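Local coordinates for DUF4595 domain-containing protein (Bacteroides vulgatus, PDB 3TZG) that is of unknown function, but folds as a porin-like beta barrel and belongs to a family grouped with the membrane beta-barrel proteins, at residues P41-Y44 against I49-G52; T97-K102 against F184-L189; N220-L223 against V229-E232. All blocks are in the same frame, centred on the assembly; numbering follows the deposited sequence.

Interaction 1 of 3, residues P41-Y44 against I49-G52; sequences PVRY and ITIG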
ATOM      1  N   PRO A  41      14.781  -5.327   5.204  1.00 61.47           N
ATOM      2  CA  PRO A  41      14.486  -6.331   6.244  1.00 61.23           C
ATOM      3  C   PRO A  41      13.230  -5.975   7.073  1.00 61.03           C
ATOM      4  O   PRO A  41      12.845  -4.802   7.193  1.00 58.36           O
ATOM      5  CB  PRO A  41      15.749  -6.308   7.112  1.00 65.05           C
ATOM      6  CG  PRO A  41      16.262  -4.909   6.989  1.00 69.73           C
ATOM      7  CD  PRO A  41      15.737  -4.311   5.688  1.00 63.71           C
ATOM      8  N   VAL A  42      12.601  -7.005   7.655  1.00 56.26           N
ATOM      9  CA  VAL A  42      11.422  -6.884   8.516  1.00 54.31           C
ATOM     10  C   VAL A  42      11.756  -7.577   9.856  1.00 62.37           C
ATOM     11  O   VAL A  42      11.962  -8.799   9.868  1.00 64.31           O
ATOM     12  CB  VAL A  42      10.154  -7.472   7.824  1.00 55.01           C
ATOM     13  CG1 VAL A  42       8.943  -7.427   8.749  1.00 53.85           C
ATOM     14  CG2 VAL A  42       9.851  -6.771   6.498  1.00 52.29           C
ATOM     15  N   ARG A  43      11.864  -6.805  10.961  1.00 59.49           N
ATOM     16  CA  ARG A  43      12.178  -7.371  12.281  1.00 61.89           C
ATOM     17  C   ARG A  43      10.955  -7.392  13.183  1.00 68.25           C
ATOM     18  O   ARG A  43      10.108  -6.505  13.083  1.00 66.70           O
ATOM     19  CB  ARG A  43      13.299  -6.593  12.977  1.00 64.23           C
ATOM     20  CG  ARG A  43      14.627  -6.574  12.243  1.00 78.51           C
ATOM     21  CD  ARG A  43      15.580  -5.573  12.875  1.00102.16           C
ATOM     22  NE  ARG A  43      16.657  -5.220  11.948  1.00127.58           N
ATOM     23  CZ  ARG A  43      16.611  -4.210  11.081  1.00148.26           C
ATOM     24  NH1 ARG A  43      15.541  -3.420  11.025  1.00134.95           N
ATOM     25  NH2 ARG A  43      17.635  -3.980  10.266  1.00136.35           N
ATOM     26  N   TYR A  44      10.873  -8.386  14.088  1.00 68.26           N
ATOM     27  CA  TYR A  44       9.753  -8.519  15.031  1.00 67.65           C
ATOM     28  C   TYR A  44      10.294  -8.572  16.464  1.00 72.99           C
ATOM     29  O   TYR A  44      10.955  -9.541  16.854  1.00 73.22           O
ATOM     30  CB  TYR A  44       8.896  -9.760  14.721  1.00 68.28           C
ATOM     31  CG  TYR A  44       8.436  -9.875  13.285  1.00 67.52           C
ATOM     32  CD1 TYR A  44       9.244 -10.470  12.321  1.00 69.31           C
ATOM     33  CD2 TYR A  44       7.164  -9.463  12.904  1.00 66.54           C
ATOM     34  CE1 TYR A  44       8.827 -10.590  10.998  1.00 66.95           C
ATOM     35  CE2 TYR A  44       6.727  -9.595  11.587  1.00 65.74           C
ATOM     36  CZ  TYR A  44       7.564 -10.164  10.638  1.00 68.81           C
ATOM     37  OH  TYR A  44       7.161 -10.299   9.334  1.00 64.16           O
ATOM     38  N   ILE A  49       6.977  -4.097  14.909  1.00 55.72           N
ATOM     39  CA  ILE A  49       7.414  -4.557  13.599  1.00 53.06           C
ATOM     40  C   ILE A  49       8.202  -3.409  13.015  1.00 55.45           C
ATOM     41  O   ILE A  49       7.689  -2.293  12.963  1.00 53.37           O
ATOM     42  CB  ILE A  49       6.256  -5.038  12.676  1.00 53.94           C
ATOM     43  CG1 ILE A  49       5.387  -6.120  13.361  1.00 53.98           C
ATOM     44  CG2 ILE A  49       6.810  -5.533  11.314  1.00 53.92           C
ATOM     45  CD1 ILE A  49       4.161  -6.494  12.623  1.00 53.32           C
ATOM     46  N   THR A  50       9.467  -3.646  12.654  1.00 53.81           N
ATOM     47  CA  THR A  50      10.309  -2.595  12.089  1.00 54.09           C
ATOM     48  C   THR A  50      10.732  -3.024  10.733  1.00 61.53           C
ATOM     49  O   THR A  50      11.290  -4.119  10.591  1.00 65.64           O
ATOM     50  CB  THR A  50      11.516  -2.256  12.993  1.00 61.14           C
ATOM     51  OG1 THR A  50      11.051  -1.859  14.286  1.00 66.11           O
ATOM     52  CG2 THR A  50      12.395  -1.140  12.410  1.00 55.04           C
ATOM     53  N   ILE A  51      10.466  -2.171   9.734  1.00 57.41           N
ATOM     54  CA  ILE A  51      10.839  -2.410   8.341  1.00 59.28           C
ATOM     55  C   ILE A  51      11.990  -1.435   7.975  1.00 72.77           C
ATOM     56  O   ILE A  51      11.818  -0.235   8.142  1.00 71.71           O
ATOM     57  CB  ILE A  51       9.595  -2.284   7.427  1.00 59.46           C
ATOM     58  CG1 ILE A  51       8.618  -3.472   7.700  1.00 58.49           C
ATOM     59  CG2 ILE A  51      10.013  -2.245   5.960  1.00 59.36           C
ATOM     60  CD1 ILE A  51       7.180  -3.362   7.173  1.00 54.12           C
ATOM     61  N   GLY A  52      13.147  -1.971   7.547  1.00 78.70           N
ATOM     62  CA  GLY A  52      14.357  -1.215   7.192  1.00 84.02           C
ATOM     63  C   GLY A  52      14.263  -0.248   6.008  1.00 98.23           C
ATOM     64  O   GLY A  52      13.174   0.263   5.692  1.00 96.87           O
TER

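Interaction 2 of 3, residues T97-K102 against F184-L189; sequences TVYDYK and FFYFLL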
ATOM      1  N   THR A  97       1.867   8.349  12.203  1.00 45.68           N
ATOM      2  CA  THR A  97       0.581   7.843  11.754  1.00 45.17           C
ATOM      3  C   THR A  97      -0.141   7.082  12.866  1.00 50.37           C
ATOM      4  O   THR A  97       0.506   6.434  13.701  1.00 52.71           O
ATOM      5  CB  THR A  97       0.808   6.935  10.529  1.00 48.52           C
ATOM      6  OG1 THR A  97       1.359   7.743   9.497  1.00 46.81           O
ATOM      7  CG2 THR A  97      -0.473   6.303  10.022  1.00 44.92           C
ATOM      8  N   VAL A  98      -1.489   7.154  12.834  1.00 43.01           N
ATOM      9  CA  VAL A  98      -2.394   6.432  13.717  1.00 41.46           C
ATOM     10  C   VAL A  98      -3.438   5.716  12.843  1.00 44.49           C
ATOM     11  O   VAL A  98      -3.899   6.251  11.832  1.00 41.96           O
ATOM     12  CB  VAL A  98      -3.045   7.305  14.823  1.00 44.69           C
ATOM     13  CG1 VAL A  98      -2.012   7.703  15.867  1.00 45.01           C
ATOM     14  CG2 VAL A  98      -3.770   8.533  14.251  1.00 43.49           C
ATOM     15  N   TYR A  99      -3.746   4.469  13.216  1.00 44.62           N
ATOM     16  CA  TYR A  99      -4.711   3.574  12.552  1.00 44.34           C
ATOM     17  C   TYR A  99      -5.942   3.394  13.478  1.00 49.84           C
ATOM     18  O   TYR A  99      -5.778   3.023  14.643  1.00 52.35           O
ATOM     19  CB  TYR A  99      -4.029   2.215  12.215  1.00 45.01           C
ATOM     20  CG  TYR A  99      -2.747   2.362  11.415  1.00 44.72           C
ATOM     21  CD1 TYR A  99      -2.782   2.594  10.045  1.00 45.31           C
ATOM     22  CD2 TYR A  99      -1.503   2.308  12.033  1.00 45.80           C
ATOM     23  CE1 TYR A  99      -1.615   2.809   9.316  1.00 45.03           C
ATOM     24  CE2 TYR A  99      -0.320   2.483  11.303  1.00 46.16           C
ATOM     25  CZ  TYR A  99      -0.381   2.747   9.945  1.00 48.84           C
ATOM     26  OH  TYR A  99       0.767   2.963   9.201  1.00 42.15           O
ATOM     27  N   ASP A 100      -7.151   3.757  12.996  1.00 44.26           N
ATOM     28  CA  ASP A 100      -8.400   3.618  13.762  1.00 43.90           C
ATOM     29  C   ASP A 100      -9.400   2.805  12.977  1.00 50.03           C
ATOM     30  O   ASP A 100      -9.518   2.953  11.749  1.00 49.04           O
ATOM     31  CB  ASP A 100      -8.990   4.948  14.154  1.00 45.07           C
ATOM     32  CG  ASP A 100      -8.143   5.622  15.212  1.00 54.09           C
ATOM     33  OD1 ASP A 100      -8.379   5.362  16.428  1.00 52.62           O
ATOM     34  OD2 ASP A 100      -7.240   6.402  14.836  1.00 61.97           O
ATOM     35  N   TYR A 101     -10.112   1.925  13.710  1.00 47.16           N
ATOM     36  CA  TYR A 101     -11.040   0.940  13.171  1.00 46.46           C
ATOM     37  C   TYR A 101     -12.402   1.115  13.781  1.00 51.05           C
ATOM     38  O   TYR A 101     -12.484   1.198  14.992  1.00 51.42           O
ATOM     39  CB  TYR A 101     -10.499  -0.475  13.455  1.00 47.60           C
ATOM     40  CG  TYR A 101      -9.043  -0.639  13.084  1.00 47.91           C
ATOM     41  CD1 TYR A 101      -8.670  -1.013  11.797  1.00 48.66           C
ATOM     42  CD2 TYR A 101      -8.035  -0.384  14.007  1.00 49.01           C
ATOM     43  CE1 TYR A 101      -7.329  -1.174  11.452  1.00 47.57           C
ATOM     44  CE2 TYR A 101      -6.689  -0.502  13.659  1.00 49.00           C
ATOM     45  CZ  TYR A 101      -6.342  -0.931  12.390  1.00 48.78           C
ATOM     46  OH  TYR A 101      -5.023  -1.029  12.033  1.00 43.90           O
ATOM     47  N   LYS A 102     -13.454   1.234  12.945  1.00 49.61           N
ATOM     48  CA  LYS A 102     -14.867   1.428  13.325  1.00 52.28           C
ATOM     49  C   LYS A 102     -15.688   0.502  12.423  1.00 62.05           C
ATOM     50  O   LYS A 102     -15.938   0.791  11.252  1.00 59.64           O
ATOM     51  CB  LYS A 102     -15.270   2.912  13.211  1.00 53.65           C
ATOM     52  CG  LYS A 102     -16.453   3.331  14.068  1.00 72.46           C
ATOM     53  CD  LYS A 102     -16.818   4.836  13.911  1.00 88.33           C
ATOM     54  CE  LYS A 102     -15.782   5.815  14.447  1.00111.64           C
ATOM     55  NZ  LYS A 102     -16.173   7.250  14.270  1.00121.30           N
ATOM     56  N   PHE A 184       2.009   0.849   2.055  1.00 42.78           N
ATOM     57  CA  PHE A 184       2.127  -0.305   1.178  1.00 40.95           C
ATOM     58  C   PHE A 184       2.321  -1.563   2.032  1.00 45.99           C
ATOM     59  O   PHE A 184       1.513  -2.492   1.939  1.00 46.86           O
ATOM     60  CB  PHE A 184       3.275  -0.122   0.176  1.00 42.66           C
ATOM     61  CG  PHE A 184       3.663  -1.395  -0.533  1.00 44.09           C
ATOM     62  CD1 PHE A 184       2.918  -1.864  -1.604  1.00 45.33           C
ATOM     63  CD2 PHE A 184       4.761  -2.144  -0.108  1.00 47.23           C
ATOM     64  CE1 PHE A 184       3.277  -3.041  -2.254  1.00 45.99           C
ATOM     65  CE2 PHE A 184       5.115  -3.331  -0.760  1.00 49.16           C
ATOM     66  CZ  PHE A 184       4.380  -3.760  -1.834  1.00 45.58           C
ATOM     67  N   PHE A 185       3.356  -1.557   2.914  1.00 41.04           N
ATOM     68  CA  PHE A 185       3.669  -2.667   3.803  1.00 39.93           C
ATOM     69  C   PHE A 185       2.533  -2.932   4.810  1.00 43.22           C
ATOM     70  O   PHE A 185       2.218  -4.103   5.071  1.00 42.87           O
ATOM     71  CB  PHE A 185       4.985  -2.416   4.529  1.00 42.23           C
ATOM     72  CG  PHE A 185       6.160  -2.652   3.618  1.00 44.82           C
ATOM     73  CD1 PHE A 185       6.377  -3.903   3.038  1.00 47.82           C
ATOM     74  CD2 PHE A 185       7.045  -1.621   3.312  1.00 46.64           C
ATOM     75  CE1 PHE A 185       7.450  -4.104   2.162  1.00 48.62           C
ATOM     76  CE2 PHE A 185       8.119  -1.833   2.439  1.00 48.41           C
ATOM     77  CZ  PHE A 185       8.309  -3.071   1.873  1.00 46.53           C
ATOM     78  N   TYR A 186       1.881  -1.867   5.309  1.00 39.41           N
ATOM     79  CA  TYR A 186       0.748  -2.003   6.216  1.00 40.66           C
ATOM     80  C   TYR A 186      -0.344  -2.882   5.605  1.00 47.59           C
ATOM     81  O   TYR A 186      -0.858  -3.745   6.304  1.00 49.82           O
ATOM     82  CB  TYR A 186       0.174  -0.626   6.575  1.00 41.75           C
ATOM     83  CG  TYR A 186      -1.154  -0.682   7.301  1.00 42.46           C
ATOM     84  CD1 TYR A 186      -1.210  -0.831   8.686  1.00 44.41           C
ATOM     85  CD2 TYR A 186      -2.354  -0.561   6.607  1.00 42.63           C
ATOM     86  CE1 TYR A 186      -2.430  -0.839   9.364  1.00 45.82           C
ATOM     87  CE2 TYR A 186      -3.581  -0.568   7.273  1.00 43.61           C
ATOM     88  CZ  TYR A 186      -3.612  -0.697   8.652  1.00 48.96           C
ATOM     89  OH  TYR A 186      -4.814  -0.714   9.301  1.00 44.90           O
ATOM     90  N   PHE A 187      -0.687  -2.671   4.309  1.00 43.65           N
ATOM     91  CA  PHE A 187      -1.696  -3.459   3.602  1.00 42.27           C
ATOM     92  C   PHE A 187      -1.141  -4.808   3.159  1.00 46.54           C
ATOM     93  O   PHE A 187      -1.807  -5.825   3.407  1.00 46.12           O
ATOM     94  CB  PHE A 187      -2.284  -2.706   2.389  1.00 42.76           C
ATOM     95  CG  PHE A 187      -3.222  -1.599   2.828  1.00 43.28           C
ATOM     96  CD1 PHE A 187      -4.446  -1.891   3.414  1.00 45.01           C
ATOM     97  CD2 PHE A 187      -2.858  -0.269   2.704  1.00 45.12           C
ATOM     98  CE1 PHE A 187      -5.286  -0.875   3.870  1.00 44.98           C
ATOM     99  CE2 PHE A 187      -3.708   0.752   3.168  1.00 47.28           C
ATOM    100  CZ  PHE A 187      -4.913   0.436   3.744  1.00 44.32           C
ATOM    101  N   LEU A 188       0.078  -4.835   2.545  1.00 43.51           N
ATOM    102  CA  LEU A 188       0.728  -6.069   2.033  1.00 43.27           C
ATOM    103  C   LEU A 188       0.893  -7.141   3.129  1.00 48.01           C
ATOM    104  O   LEU A 188       0.705  -8.318   2.839  1.00 47.55           O
ATOM    105  CB  LEU A 188       2.109  -5.745   1.429  1.00 42.99           C
ATOM    106  CG  LEU A 188       2.879  -6.892   0.753  1.00 47.65           C
ATOM    107  CD1 LEU A 188       2.416  -7.095  -0.680  1.00 46.87           C
ATOM    108  CD2 LEU A 188       4.370  -6.622   0.749  1.00 48.64           C
ATOM    109  N   LEU A 189       1.226  -6.733   4.374  1.00 45.22           N
ATOM    110  CA  LEU A 189       1.469  -7.653   5.493  1.00 45.97           C
ATOM    111  C   LEU A 189       0.211  -7.824   6.357  1.00 51.92           C
ATOM    112  O   LEU A 189       0.273  -8.501   7.391  1.00 53.96           O
ATOM    113  CB  LEU A 189       2.648  -7.147   6.366  1.00 46.47           C
ATOM    114  CG  LEU A 189       3.962  -6.712   5.661  1.00 50.88           C
ATOM    115  CD1 LEU A 189       5.049  -6.480   6.666  1.00 52.85           C
ATOM    116  CD2 LEU A 189       4.445  -7.736   4.617  1.00 50.46           C
TER

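Interaction 3 of 3, residues N220-L223 against V229-E232; sequences NYRL and VRIE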
ATOM      1  N   ASN A 220      -5.519  -5.875 -14.752  1.00 35.92           N
ATOM      2  CA  ASN A 220      -5.462  -7.127 -15.483  1.00 37.19           C
ATOM      3  C   ASN A 220      -4.513  -8.135 -14.761  1.00 43.12           C
ATOM      4  O   ASN A 220      -3.337  -7.831 -14.485  1.00 41.60           O
ATOM      5  CB  ASN A 220      -5.015  -6.862 -16.930  1.00 41.77           C
ATOM      6  CG  ASN A 220      -5.031  -8.102 -17.756  1.00 65.77           C
ATOM      7  OD1 ASN A 220      -6.094  -8.692 -17.991  1.00 80.96           O
ATOM      8  ND2 ASN A 220      -3.855  -8.587 -18.104  1.00 39.68           N
ATOM      9  N   TYR A 221      -5.047  -9.343 -14.464  1.00 40.94           N
ATOM     10  CA  TYR A 221      -4.293 -10.342 -13.739  1.00 40.68           C
ATOM     11  C   TYR A 221      -4.152 -11.631 -14.514  1.00 47.71           C
ATOM     12  O   TYR A 221      -5.170 -12.189 -14.929  1.00 51.31           O
ATOM     13  CB  TYR A 221      -4.984 -10.657 -12.397  1.00 40.71           C
ATOM     14  CG  TYR A 221      -5.421  -9.459 -11.602  1.00 42.02           C
ATOM     15  CD1 TYR A 221      -4.542  -8.819 -10.730  1.00 43.98           C
ATOM     16  CD2 TYR A 221      -6.725  -8.978 -11.690  1.00 42.83           C
ATOM     17  CE1 TYR A 221      -4.938  -7.706  -9.992  1.00 43.80           C
ATOM     18  CE2 TYR A 221      -7.134  -7.868 -10.956  1.00 43.31           C
ATOM     19  CZ  TYR A 221      -6.236  -7.235 -10.106  1.00 49.48           C
ATOM     20  OH  TYR A 221      -6.611  -6.138  -9.381  1.00 47.28           O
ATOM     21  N   ARG A 222      -2.933 -12.153 -14.662  1.00 44.12           N
ATOM     22  CA  ARG A 222      -2.776 -13.499 -15.217  1.00 46.45           C
ATOM     23  C   ARG A 222      -2.438 -14.412 -14.065  1.00 52.25           C
ATOM     24  O   ARG A 222      -1.569 -14.088 -13.239  1.00 50.88           O
ATOM     25  CB  ARG A 222      -1.800 -13.641 -16.384  1.00 48.46           C
ATOM     26  CG  ARG A 222      -0.434 -13.045 -16.239  1.00 52.33           C
ATOM     27  CD  ARG A 222       0.278 -13.104 -17.587  1.00 61.90           C
ATOM     28  NE  ARG A 222      -0.513 -12.507 -18.675  1.00 59.38           N
ATOM     29  CZ  ARG A 222      -0.093 -12.420 -19.936  1.00 72.26           C
ATOM     30  NH1 ARG A 222       1.121 -12.857 -20.272  1.00 55.85           N
ATOM     31  NH2 ARG A 222      -0.880 -11.886 -20.872  1.00 46.20           N
ATOM     32  N   LEU A 223      -3.238 -15.492 -13.949  1.00 51.40           N
ATOM     33  CA  LEU A 223      -3.214 -16.440 -12.842  1.00 52.91           C
ATOM     34  C   LEU A 223      -2.639 -17.777 -13.255  1.00 57.63           C
ATOM     35  O   LEU A 223      -3.041 -18.346 -14.270  1.00 57.91           O
ATOM     36  CB  LEU A 223      -4.645 -16.640 -12.303  1.00 53.73           C
ATOM     37  CG  LEU A 223      -5.384 -15.397 -11.777  1.00 59.18           C
ATOM     38  CD1 LEU A 223      -6.860 -15.587 -11.891  1.00 60.72           C
ATOM     39  CD2 LEU A 223      -5.024 -15.070 -10.337  1.00 61.87           C
ATOM     40  N   VAL A 229       0.379 -14.280 -11.103  1.00 48.92           N
ATOM     41  CA  VAL A 229       1.798 -14.255 -11.475  1.00 48.00           C
ATOM     42  C   VAL A 229       2.116 -12.958 -12.232  1.00 51.47           C
ATOM     43  O   VAL A 229       3.288 -12.664 -12.460  1.00 51.14           O
ATOM     44  CB  VAL A 229       2.257 -15.505 -12.259  1.00 51.40           C
ATOM     45  CG1 VAL A 229       2.344 -16.691 -11.323  1.00 51.74           C
ATOM     46  CG2 VAL A 229       1.350 -15.819 -13.445  1.00 50.90           C
ATOM     47  N   ARG A 230       1.080 -12.165 -12.571  1.00 47.32           N
ATOM     48  CA  ARG A 230       1.258 -10.848 -13.179  1.00 46.15           C
ATOM     49  C   ARG A 230       0.076  -9.935 -12.836  1.00 47.57           C
ATOM     50  O   ARG A 230      -1.084 -10.299 -13.060  1.00 46.45           O
ATOM     51  CB  ARG A 230       1.452 -10.908 -14.704  1.00 45.68           C
ATOM     52  CG  ARG A 230       1.839  -9.546 -15.249  1.00 54.32           C
ATOM     53  CD  ARG A 230       1.454  -9.342 -16.667  1.00 52.81           C
ATOM     54  NE  ARG A 230       2.457  -9.827 -17.603  1.00 65.28           N
ATOM     55  CZ  ARG A 230       2.293  -9.814 -18.927  1.00 85.66           C
ATOM     56  NH1 ARG A 230       1.139  -9.378 -19.464  1.00 49.65           N
ATOM     57  NH2 ARG A 230       3.248 -10.285 -19.725  1.00 74.09           N
ATOM     58  N   ILE A 231       0.392  -8.736 -12.325  1.00 43.38           N
ATOM     59  CA  ILE A 231      -0.578  -7.685 -12.003  1.00 42.66           C
ATOM     60  C   ILE A 231      -0.297  -6.494 -12.909  1.00 48.30           C
ATOM     61  O   ILE A 231       0.831  -6.010 -12.933  1.00 50.49           O
ATOM     62  CB  ILE A 231      -0.569  -7.284 -10.503  1.00 44.86           C
ATOM     63  CG1 ILE A 231      -0.766  -8.525  -9.572  1.00 44.04           C
ATOM     64  CG2 ILE A 231      -1.637  -6.215 -10.249  1.00 44.72           C
ATOM     65  CD1 ILE A 231      -0.664  -8.253  -8.104  1.00 38.95           C
ATOM     66  N   GLU A 232      -1.300  -6.055 -13.683  1.00 43.63           N
ATOM     67  CA  GLU A 232      -1.165  -4.916 -14.604  1.00 43.11           C
ATOM     68  C   GLU A 232      -2.259  -3.911 -14.410  1.00 45.10           C
ATOM     69  O   GLU A 232      -3.388  -4.290 -14.123  1.00 44.43           O
ATOM     70  CB  GLU A 232      -1.187  -5.361 -16.065  1.00 45.42           C
ATOM     71  CG  GLU A 232       0.121  -5.897 -16.584  1.00 54.17           C
ATOM     72  CD  GLU A 232       0.076  -6.303 -18.042  1.00 71.47           C
ATOM     73  OE1 GLU A 232      -1.012  -6.698 -18.524  1.00 77.36           O
ATOM     74  OE2 GLU A 232       1.146  -6.262 -18.695  1.00 63.44           O
TER

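Interaction 1 of 3, residues P41-Y44 against I49-G52
Arg43 and Thr50 form a hydrogen-bonded antiparallel pair, each backbone amide answering the other's carbonyl. Arg43 N lies 2.8 Å from Thr50 O, with an N-H...O angle of 172°, and approaches in the carbonyl plane. The return bond, Thr50 N to Arg43 O, measures 3.0 Å. A third bond, from Gly52 N to Pro41 O at 2.9 Å, carries the pairing one residue past strand 48-51, and CD of the proline ring packs on Gly52 CA. The axes of the paired segments approach to 4.7 Å with their directions at 163°, so they are antiparallel; joined by a short turn, strands 40-45 and 48-51 form a beta hairpin of the barrel. Strand 63-71 lies next, Val66 and Phe68 packing against the Ile51 side chain. Side chains alternate along each strand, so paired residues share a face. On one, Val42 touches both isoleucines, its cross-strand partner Ile51 and the diagonal Ile49: with CG1 anti to the backbone N (chi1 176°), that methyl meets Ile49 CG2 at 3.8 Å, while Val42 CG2 rests against Ile51 CG1 at 3.7 Å. Tyr44 runs alongside Ile49 and offers CD2 to Ile49 CG1 at 3.8 Å; its hydroxyl bonds to Ile34 O and its ring meets Lys33 in a cation-pi contact. On the other face, the extended Arg43 brings its guanidinium edge beside Thr50 CG2, NH1 being 4.1 Å away.

Interaction 2 of 3, residues T97-K102 against F184-L189
Tyr99 and Tyr186 lay their rings flat on one another in an offset stack, the tight half of this contact. The ring planes are only 7° apart and the centroids 4.3 Å apart, so the overlap is partial. Tyr186 CE1 sits over a face of the Tyr99 ring, toward its rim, 3.5 Å from Tyr99 CD1. Tyr99 CE1 in turn lies 3.7 Å from Tyr186 CD1, so the touching is spread along one side of each ring. The two side chains run antiparallel, which sends the hydroxyls apart: Tyr99 OH bonds to Ser78 OG, whereas Tyr186 OH reaches on to Tyr101. With CG anti to the backbone N (chi1 169°), Tyr186 extends from its helix across to strand 90-102 and bridges a separation of 10.1 Å between Tyr99 CA and Tyr186 CA. Phe68, Ala75 and Ile106, from three further strands, also touch Tyr186.

The other half is looser. Partly exposed Tyr101 meets Tyr186 through its outer end alone; the two approach one another from strand and helix, each oxygen lying at the edge of the other ring, near its plane. Tyr186 OH donates to Tyr101 OH at 2.8 Å, and Tyr101 OH is also hydrogen-bonded to Ala75 O, so the phenol is gripped twice, while its ring makes a cation-pi contact with Lys74. Residues 184-188 form the last turn or so of helix 181-188, and their side chains are all aromatic or leucine and buried. This arrangement is consistent with a short, largely aromatic helix folded into the lumen of a beta barrel and fastened to the inner wall by a tyrosine stack and a phenol-phenol hydrogen bond.

Interaction 3 of 3, residues N220-L223 against V229-E232
Arg222 O is gripped by two successive amides, Val229 N at 2.9 Å and Arg230 N through a weak bond of 3.3 Å. Two residues facing one make a classic beta bulge, set in the hairpin of strands 213-224 and 227-235 of the barrel. Beyond it the pairing turns regular: Arg222 N reaches Arg230 O, and Asn220 and Glu232 exchange backbone bonds, Asn220 N to Glu232 O being 2.7 Å. On the face that carries Asn220, Arg222, Arg230 and Glu232, the two arginines stack their guanidinium groups, centres 3.7 Å apart and planes at 14°, with Arg230 NH1 over the middle of the Arg222 group. Arg222 reaches the stack with CG set between the backbone N and the carbonyl carbon (chi1 49°) and a bend at chi3. Both are donors, so nothing bonds them directly; Arg230 NH1 and Glu232 OE2, 3.2 Å apart, make a charge-only salt bridge, the oxygen well out of the guanidinium plane. An alanine in place of Arg230 would remove the stacking surface and is likely to leave the Arg222 guanidinium free to turn and Glu232 without this salt-bridge partner. Asn220 lies beside Glu232, amide and carboxylate planes 43° apart, and its ND2 adds a weak bond to Glu232 OE1. The opposite face turns toward Tyr174 and Val175: there Tyr221, its hydroxyl bonded to Pro201 O, brings CE1 to 3.6 Å from Ile231 CG2.

Interactions 1 and 3 each pair neighbouring strands of a hairpin in the barrel wall, whereas interaction 2 ties a helix far along the chain to that wall. It is the most central, its centre about 9 Å from the centre of the chain, against 16 and 17 Å for interactions 1 and 3; it is buried, while the hairpins are partly buried. Their chemistry follows: backbone bonds dominate both hairpins, while interaction 2 depends wholly on tyrosine side chains. The hairpins differ too, interaction 1 being regular, with one apolar face, interaction 3 bulged and charged on one face. Interaction 1 touches interaction 2 where Ile51 CD1 packs 3.6 Å from Phe185 CB. Interaction 3 stands apart, its nearest atoms about 8 Å from interaction 2.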